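Local coordinates for protein fructose-1,6-bisphosphatase/inositol-1-monophosphatase (Thermotoga maritima, PDB 2P3N) that dephosphorylates inositol 1-phosphate, fructose 1,6-bisphosphate and several other phosphate esters with the help of magnesium, working as a homotetramer, at residues R196-P199 with W200-A203. Residues are numbered along the deposited sequence; the frame is centred on the assembly and turned at random.
Sequences RINP and WDIA
Asn198 packs alongside the indole of Trp200, CB over the face and the amide offset beyond the rim, both side chains pointing the same way. Their amide and ring planes are only 11° apart, which identifies an offset stack; Asn198 CB sits over the six-membered ring, 3.5 Å from its centroid and 15° off the normal, a CH-pi contact. The amide runs on past the ring at its CZ2 corner, with Asn198 CG 3.4 Å from Trp200 CZ2. The indole is turned back over Asn198 because Trp200 CG stands between its own backbone N and carbonyl carbon (chi1 49°). With an alanine in place of Trp200, Asn198 CB is likely to lose the ring face it packs on, the amide would be freer to turn, and a gap would open beside Met63 and Ile77.

Asp201 and Asn198 are linked by reciprocal bonds: Asn198 N donates to Asp201 OD2 (3.2 Å), which accepts through its anti lone pair, while Asp201 N donates to Asn198 O (3.1 Å), an i to i+3 backbone bond. Pro199 O then receives Ala203 N at 2.8 Å, an i to i+4 bond within helix 199-211. On another flank Ile197 CG1 meets Ile202 CG1 at 4.0 Å, the two chains crossing at about a right angle near Phe231.

Trp200 and Asp201 begin the Trp-Asp-x-Ala element of the inositol monophosphatase C-terminal signature, where the loop after strand 191-195 enters helix 199-211 at the metal site: Trp200 touches Glu65, a magnesium ligand, and Asp201, beside Asp79, probably binds a second magnesium.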
loop_
_atom_site.group_PDB
_atom_site.type_symbol
_atom_site.label_atom_id
_atom_site.label_comp_id
_atom_site.label_asym_id
_atom_site.label_seq_id
_atom_site.Cartn_x
_atom_site.Cartn_y
_atom_site.Cartn_z
ATOM N N ARG A 196 -17.466 26.273 -12.608
ATOM C CA ARG A 196 -18.746 26.026 -11.955
ATOM C C ARG A 196 -18.629 24.941 -10.898
ATOM O O ARG A 196 -19.297 23.915 -10.985
ATOM C CB ARG A 196 -19.803 25.599 -12.978
ATOM C CG ARG A 196 -19.839 26.437 -14.243
ATOM C CD ARG A 196 -21.136 26.204 -14.996
ATOM N NE ARG A 196 -21.036 26.583 -16.400
ATOM C CZ ARG A 196 -20.272 25.956 -17.288
ATOM N NH1 ARG A 196 -19.532 24.917 -16.922
ATOM N NH2 ARG A 196 -20.261 26.359 -18.550
ATOM N N ILE A 197 -17.782 25.175 -9.902
ATOM C CA ILE A 197 -17.579 24.215 -8.822
ATOM C C ILE A 197 -18.001 24.834 -7.483
ATOM O O ILE A 197 -18.008 26.054 -7.334
ATOM C CB ILE A 197 -16.093 23.791 -8.739
ATOM C CG1 ILE A 197 -15.240 24.935 -8.177
ATOM C CG2 ILE A 197 -15.587 23.409 -10.120
ATOM C CD1 ILE A 197 -15.259 26.183 -9.001
ATOM N N ASN A 198 -18.363 24.004 -6.510
ATOM C CA ASN A 198 -18.759 24.533 -5.212
ATOM C C ASN A 198 -17.545 24.590 -4.299
ATOM O O ASN A 198 -16.514 23.988 -4.588
ATOM C CB ASN A 198 -19.846 23.670 -4.587
ATOM C CG ASN A 198 -21.028 23.483 -5.503
ATOM O OD1 ASN A 198 -21.043 22.576 -6.337
ATOM N ND2 ASN A 198 -22.024 24.350 -5.370
ATOM N N PRO A 199 -17.649 25.317 -3.180
ATOM C CA PRO A 199 -16.505 25.408 -2.275
ATOM C C PRO A 199 -16.004 24.111 -1.669
ATOM O O PRO A 199 -14.874 24.067 -1.189
ATOM C CB PRO A 199 -16.974 26.415 -1.217
ATOM C CG PRO A 199 -18.445 26.274 -1.231
ATOM C CD PRO A 199 -18.754 26.161 -2.705
ATOM N N TRP A 200 -16.813 23.053 -1.675
ATOM C CA TRP A 200 -16.344 21.792 -1.084
ATOM C C TRP A 200 -15.388 21.044 -1.997
ATOM O O TRP A 200 -14.697 20.117 -1.558
ATOM C CB TRP A 200 -17.515 20.880 -0.688
ATOM C CG TRP A 200 -18.567 20.678 -1.725
ATOM C CD1 TRP A 200 -18.514 19.855 -2.814
ATOM C CD2 TRP A 200 -19.854 21.289 -1.746
ATOM N NE1 TRP A 200 -19.696 19.912 -3.511
ATOM C CE2 TRP A 200 -20.537 20.787 -2.876
ATOM C CE3 TRP A 200 -20.500 22.216 -0.917
ATOM C CZ2 TRP A 200 -21.834 21.178 -3.199
ATOM C CZ3 TRP A 200 -21.789 22.602 -1.235
ATOM C CH2 TRP A 200 -22.445 22.082 -2.369
ATOM N N ASP A 201 -15.354 21.468 -3.261
ATOM C CA ASP A 201 -14.488 20.886 -4.275
ATOM C C ASP A 201 -13.126 21.572 -4.262
ATOM O O ASP A 201 -12.128 20.966 -4.647
ATOM C CB ASP A 201 -15.097 21.057 -5.677
ATOM C CG ASP A 201 -16.390 20.292 -5.861
ATOM O OD1 ASP A 201 -16.382 19.044 -5.726
ATOM O OD2 ASP A 201 -17.416 20.945 -6.153
ATOM N N ILE A 202 -13.078 22.826 -3.810
ATOM C CA ILE A 202 -11.819 23.567 -3.822
ATOM C C ILE A 202 -11.292 24.218 -2.539
ATOM O O ILE A 202 -10.176 24.729 -2.535
ATOM C CB ILE A 202 -11.852 24.657 -4.931
ATOM C CG1 ILE A 202 -13.138 25.485 -4.837
ATOM C CG2 ILE A 202 -11.776 24.008 -6.293
ATOM C CD1 ILE A 202 -13.191 26.432 -3.649
ATOM N N ALA A 203 -12.063 24.198 -1.457
ATOM C CA ALA A 203 -11.624 24.827 -0.208
ATOM C C ALA A 203 -10.332 24.244 0.363
ATOM O O ALA A 203 -9.497 24.976 0.903
ATOM C CB ALA A 203 -12.736 24.746 0.843
#